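Local coordinates for nucleoside-triphosphatase THEP1 (Aquifex aeolicus, PDB 1YE8), which hydrolyses nucleoside triphosphates such as ATP, GTP, CTP, TTP and UTP to the nucleoside diphosphates and phosphate, and has no kinase activity, at residues A[44-48]-A[59-63]; A[1-5]-A[172-176]. All blocks are in the same frame, centred on the assembly; numbering follows the deposited sequence.

Interaction 1 of 2, residues A[44-48]-A[59-63]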
loop_
_atom_site.group_PDB
_atom_site.type_symbol
_atom_site.label_atom_id
_atom_site.label_comp_id
_atom_site.label_asym_id
_atom_site.label_seq_id
_atom_site.Cartn_x
_atom_site.Cartn_y
_atom_site.Cartn_z
ATOM N N ARG A 44 3.902 -12.922 -15.749
ATOM C CA ARG A 44 3.572 -11.510 -15.307
ATOM C C ARG A 44 3.862 -10.470 -16.388
ATOM O O ARG A 44 4.973 -10.408 -16.926
ATOM C CB ARG A 44 4.330 -11.119 -14.034
ATOM C CG ARG A 44 3.898 -9.767 -13.462
ATOM C CD ARG A 44 4.543 -9.409 -12.143
ATOM N NE ARG A 44 5.947 -9.045 -12.306
ATOM C CZ ARG A 44 6.792 -8.813 -11.309
ATOM N NH1 ARG A 44 6.389 -8.911 -10.046
ATOM N NH2 ARG A 44 8.049 -8.470 -11.574
ATOM N N THR A 45 2.855 -9.647 -16.679
ATOM C CA THR A 45 2.979 -8.593 -17.691
ATOM C C THR A 45 2.666 -7.206 -17.151
ATOM O O THR A 45 2.845 -6.222 -17.849
ATOM C CB THR A 45 2.000 -8.827 -18.851
ATOM O OG1 THR A 45 0.660 -8.761 -18.351
ATOM C CG2 THR A 45 2.129 -10.247 -19.442
ATOM N N GLY A 46 2.170 -7.119 -15.928
ATOM C CA GLY A 46 1.818 -5.823 -15.386
ATOM C C GLY A 46 1.277 -5.884 -13.982
ATOM O O GLY A 46 1.370 -6.924 -13.304
ATOM N N PHE A 47 0.688 -4.763 -13.568
ATOM C CA PHE A 47 0.160 -4.570 -12.221
ATOM C C PHE A 47 -1.162 -3.824 -12.261
ATOM O O PHE A 47 -1.316 -2.852 -13.012
ATOM C CB PHE A 47 1.165 -3.814 -11.347
ATOM C CG PHE A 47 2.490 -4.514 -11.212
ATOM C CD1 PHE A 47 3.486 -4.326 -12.167
ATOM C CD2 PHE A 47 2.733 -5.385 -10.146
ATOM C CE1 PHE A 47 4.713 -4.972 -12.060
ATOM C CE2 PHE A 47 3.962 -6.044 -10.037
ATOM C CZ PHE A 47 4.949 -5.830 -10.999
ATOM N N ARG A 48 -2.077 -4.252 -11.397
ATOM C CA ARG A 48 -3.434 -3.741 -11.314
ATOM C C ARG A 48 -3.684 -3.183 -9.918
ATOM O O ARG A 48 -3.428 -3.854 -8.930
ATOM C CB ARG A 48 -4.431 -4.886 -11.603
ATOM C CG ARG A 48 -5.852 -4.443 -11.858
ATOM C CD ARG A 48 -6.833 -5.581 -12.123
ATOM N NE ARG A 48 -6.191 -6.822 -12.535
ATOM C CZ ARG A 48 -6.251 -7.355 -13.759
ATOM N NH1 ARG A 48 -6.921 -6.764 -14.742
ATOM N NH2 ARG A 48 -5.630 -8.495 -14.000
ATOM N N PHE A 59 -2.425 -0.249 -14.219
ATOM C CA PHE A 59 -1.709 1.021 -14.310
ATOM C C PHE A 59 -0.238 0.891 -14.695
ATOM O O PHE A 59 0.426 1.888 -14.930
ATOM C CB PHE A 59 -1.836 1.814 -12.996
ATOM C CG PHE A 59 -1.037 1.237 -11.832
ATOM C CD1 PHE A 59 -1.589 0.259 -11.011
ATOM C CD2 PHE A 59 0.238 1.703 -11.551
ATOM C CE1 PHE A 59 -0.868 -0.270 -9.921
ATOM C CE2 PHE A 59 0.978 1.167 -10.475
ATOM C CZ PHE A 59 0.410 0.178 -9.657
ATOM N N SER A 60 0.276 -0.333 -14.757
ATOM C CA SER A 60 1.653 -0.548 -15.160
ATOM C C SER A 60 1.684 -1.818 -15.979
ATOM O O SER A 60 1.099 -2.818 -15.579
ATOM C CB SER A 60 2.537 -0.699 -13.926
ATOM O OG SER A 60 3.868 -1.013 -14.283
ATOM N N SER A 61 2.346 -1.781 -17.134
ATOM C CA SER A 61 2.334 -2.936 -18.030
ATOM C C SER A 61 3.531 -2.920 -18.962
ATOM O O SER A 61 3.984 -1.852 -19.379
ATOM C CB SER A 61 1.048 -2.962 -18.880
ATOM O OG SER A 61 1.025 -4.064 -19.798
ATOM N N LYS A 62 4.010 -4.115 -19.302
ATOM C CA LYS A 62 4.972 -4.282 -20.391
ATOM C C LYS A 62 4.438 -3.763 -21.738
ATOM O O LYS A 62 5.234 -3.438 -22.611
ATOM C CB LYS A 62 5.420 -5.745 -20.497
ATOM C CG LYS A 62 6.159 -6.209 -19.249
ATOM C CD LYS A 62 6.778 -7.574 -19.399
ATOM C CE LYS A 62 7.569 -7.883 -18.164
ATOM N NZ LYS A 62 8.656 -8.846 -18.403
ATOM N N PHE A 63 3.115 -3.664 -21.897
ATOM C CA PHE A 63 2.553 -3.125 -23.140
ATOM C C PHE A 63 2.449 -1.609 -23.151
ATOM O O PHE A 63 2.215 -1.014 -24.213
ATOM C CB PHE A 63 1.143 -3.668 -23.386
ATOM C CG PHE A 63 1.059 -5.155 -23.563
ATOM C CD1 PHE A 63 1.709 -5.793 -24.625
ATOM C CD2 PHE A 63 0.279 -5.919 -22.696
ATOM C CE1 PHE A 63 1.608 -7.179 -24.794
ATOM C CE2 PHE A 63 0.169 -7.309 -22.856
ATOM C CZ PHE A 63 0.833 -7.939 -23.909
HETATM O O HOH W 1 6.661 -11.104 -18.924
HETATM O O HOH W 2 -0.406 -6.055 -18.588
#
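F47 and S60 form a hydrogen-bonded pair in the antiparallel beta hairpin of strands 46-51 and 56-61. F47 N donates to S60 O at 2.8 Å. F47 O receives F59 N at 3.1 Å and, weakly, S60 N at 3.5 Å. F59 and S60 both face F47, a classic beta bulge. G46 and S61 follow as a non-hydrogen-bonded pair. K62 N gives T45 O a nearly straight bond of 2.8 Å (169° at the hydrogen).

The F59 ring leans across to the backbone of F47 and R48. With CG between the backbone N and carbonyl carbon (chi1 72°), CD1 comes near F47 O and R48 C lies at the ring edge. CE1 is 4.3 Å from F47 CB, and the ring also meets F80. A serine in place of F59 would probably open a gap beside F47 CB and lose the contact with the F80 ring. The F47 ring meets Y73 edge-to-face, while its CZ lies against one face of the R44 guanidinium, offset toward its rim. E35 salt-bridges that guanidinium and Y73 hydrogen-bonds it.

S61 OG accepts F63 N in an ST turn. One water joins S61 OG (2.7 Å) to T45 OG1 (2.9 Å).

Interaction 2 of 2, residues A[1-5]-A[172-176]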
loop_
_atom_site.group_PDB
_atom_site.type_symbol
_atom_site.label_atom_id
_atom_site.label_comp_id
_atom_site.label_asym_id
_atom_site.label_seq_id
_atom_site.Cartn_x
_atom_site.Cartn_y
_atom_site.Cartn_z
HETATM N N MSE A 1 -1.946 3.901 14.980
HETATM C CA MSE A 1 -1.103 2.686 14.757
HETATM C C MSE A 1 -0.734 2.622 13.269
HETATM O O MSE A 1 -1.622 2.660 12.416
HETATM C CB MSE A 1 -1.885 1.442 15.205
HETATM C CG MSE A 1 -1.250 0.105 14.881
HETATM SE SE MSE A 1 0.252 -0.277 16.032
HETATM C CE MSE A 1 -0.556 -0.089 17.790
ATOM N N LYS A 2 0.560 2.560 12.967
ATOM C CA LYS A 2 1.039 2.449 11.572
ATOM C C LYS A 2 1.751 1.113 11.458
ATOM O O LYS A 2 2.738 0.883 12.167
ATOM C CB LYS A 2 2.041 3.564 11.201
ATOM C CG LYS A 2 1.611 5.025 11.411
ATOM C CD LYS A 2 0.520 5.421 10.429
ATOM C CE LYS A 2 0.120 6.893 10.470
ATOM N NZ LYS A 2 -0.280 7.356 11.822
ATOM N N ILE A 3 1.239 0.225 10.611
ATOM C CA ILE A 3 1.876 -1.072 10.360
ATOM C C ILE A 3 2.548 -0.987 8.998
ATOM O O ILE A 3 1.851 -0.773 7.983
ATOM C CB ILE A 3 0.814 -2.221 10.313
ATOM C CG1 ILE A 3 -0.103 -2.226 11.550
ATOM C CG2 ILE A 3 1.505 -3.567 10.101
ATOM C CD1 ILE A 3 0.609 -2.571 12.836
ATOM N N ILE A 4 3.874 -1.141 8.969
ATOM C CA ILE A 4 4.637 -1.075 7.724
ATOM C C ILE A 4 5.178 -2.464 7.449
ATOM O O ILE A 4 5.982 -2.998 8.222
ATOM C CB ILE A 4 5.792 -0.060 7.836
ATOM C CG1 ILE A 4 5.251 1.323 8.198
ATOM C CG2 ILE A 4 6.569 -0.016 6.513
ATOM C CD1 ILE A 4 6.281 2.378 8.389
ATOM N N ILE A 5 4.752 -3.044 6.330
ATOM C CA ILE A 5 5.154 -4.394 5.935
ATOM C C ILE A 5 6.143 -4.295 4.785
ATOM O O ILE A 5 5.876 -3.674 3.754
ATOM C CB ILE A 5 3.925 -5.228 5.510
ATOM C CG1 ILE A 5 2.913 -5.336 6.653
ATOM C CG2 ILE A 5 4.371 -6.627 5.025
ATOM C CD1 ILE A 5 1.509 -5.703 6.198
ATOM N N ILE A 172 -0.224 -8.616 13.982
ATOM C CA ILE A 172 -0.700 -7.384 13.347
ATOM C C ILE A 172 -2.114 -7.036 13.816
ATOM O O ILE A 172 -2.368 -5.907 14.253
ATOM C CB ILE A 172 -0.631 -7.515 11.793
ATOM C CG1 ILE A 172 0.833 -7.592 11.335
ATOM C CG2 ILE A 172 -1.361 -6.341 11.106
ATOM C CD1 ILE A 172 1.004 -7.929 9.847
ATOM N N LEU A 173 -3.022 -8.012 13.748
ATOM C CA LEU A 173 -4.424 -7.761 14.106
ATOM C C LEU A 173 -4.638 -7.398 15.578
ATOM O O LEU A 173 -5.494 -6.572 15.882
ATOM C CB LEU A 173 -5.332 -8.914 13.665
ATOM C CG LEU A 173 -5.457 -9.089 12.143
ATOM C CD1 LEU A 173 -6.293 -10.314 11.851
ATOM C CD2 LEU A 173 -6.064 -7.865 11.451
ATOM N N SER A 174 -3.829 -7.970 16.469
ATOM C CA SER A 174 -3.854 -7.573 17.879
ATOM C C SER A 174 -3.440 -6.112 18.086
ATOM O O SER A 174 -4.077 -5.378 18.855
ATOM C CB SER A 174 -2.966 -8.489 18.721
ATOM O OG SER A 174 -2.967 -8.064 20.076
ATOM N N LEU A 175 -2.376 -5.693 17.397
ATOM C CA LEU A 175 -1.881 -4.319 17.490
ATOM C C LEU A 175 -2.915 -3.316 16.997
ATOM O O LEU A 175 -3.083 -2.248 17.585
ATOM C CB LEU A 175 -0.556 -4.156 16.731
ATOM C CG LEU A 175 0.660 -4.705 17.485
ATOM C CD1 LEU A 175 1.817 -4.985 16.539
ATOM C CD2 LEU A 175 1.064 -3.741 18.602
ATOM N N LEU A 176 -3.606 -3.665 15.917
ATOM C CA LEU A 176 -4.777 -2.913 15.495
ATOM C C LEU A 176 -5.869 -3.282 16.516
ATOM O O LEU A 176 -5.735 -4.273 17.221
ATOM C CB LEU A 176 -5.145 -3.270 14.044
ATOM C CG LEU A 176 -4.073 -2.981 12.964
ATOM C CD1 LEU A 176 -4.374 -3.690 11.654
ATOM C CD2 LEU A 176 -3.868 -1.475 12.718
#
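M1 and I3 face the last turn of helix 168-175 from the start of strand 2-6. The backbones stay well apart: CA atoms are 6.7 Å apart at M1 and L176, and 7.4 Å at I3 and I172. No hydrogen bond crosses between the two segments. L176 is the first residue to leave helical geometry, yet its N still bonds to I172 O.

Side chains fill the gap. M1 is a selenomethionine with CG anti to the backbone N (chi1 172°). Its chain then bends at chi2 and chi3, which carries SE across L175 at about a right angle, 4.0 Å from L175 CB. The terminal CE comes to 3.3 Å from L175 O. L176 CD2 touches both M1 CG (3.7 Å) and I3 CG1 (4.0 Å). The other branch of I3 turns to the helix body, where CG2 meets I172 CG2 at 4.1 Å. Farther along the strand the I172 CD1 methyl comes to the flank of the I5 CD1 methyl, at 4.3 Å.

I20 of helix 13-24 touches both I5 and I172, and I158 also packs on I172. The strand runs in the parallel sheet between 132-136 and 156-159. A C-terminal helix thus covers the strand that leads into the Walker A loop, within the RecA-like P-loop NTPase fold.

The chain starts in interaction 2, on strand 2-6 of the parallel sheet. It then passes the P-loop, the probable ATP-binding loop, and helix 13-24 and enters the antiparallel sheet. There interaction 1 closes a short hairpin loop, with ten residues between its segments. The chain returns to the parallel sheet, and helix 168-175 comes back to the first strand. Interaction 2 therefore closes a loop of 166 residues, and the hairpin lies wholly within it. The two contacts do not cross. Their centres are about 29 Å apart, on opposite sides of the chain's centre. Interaction 1 joins neighbouring strands of the antiparallel sheet; residues 1-5 and 172-176 bring the two chain ends together.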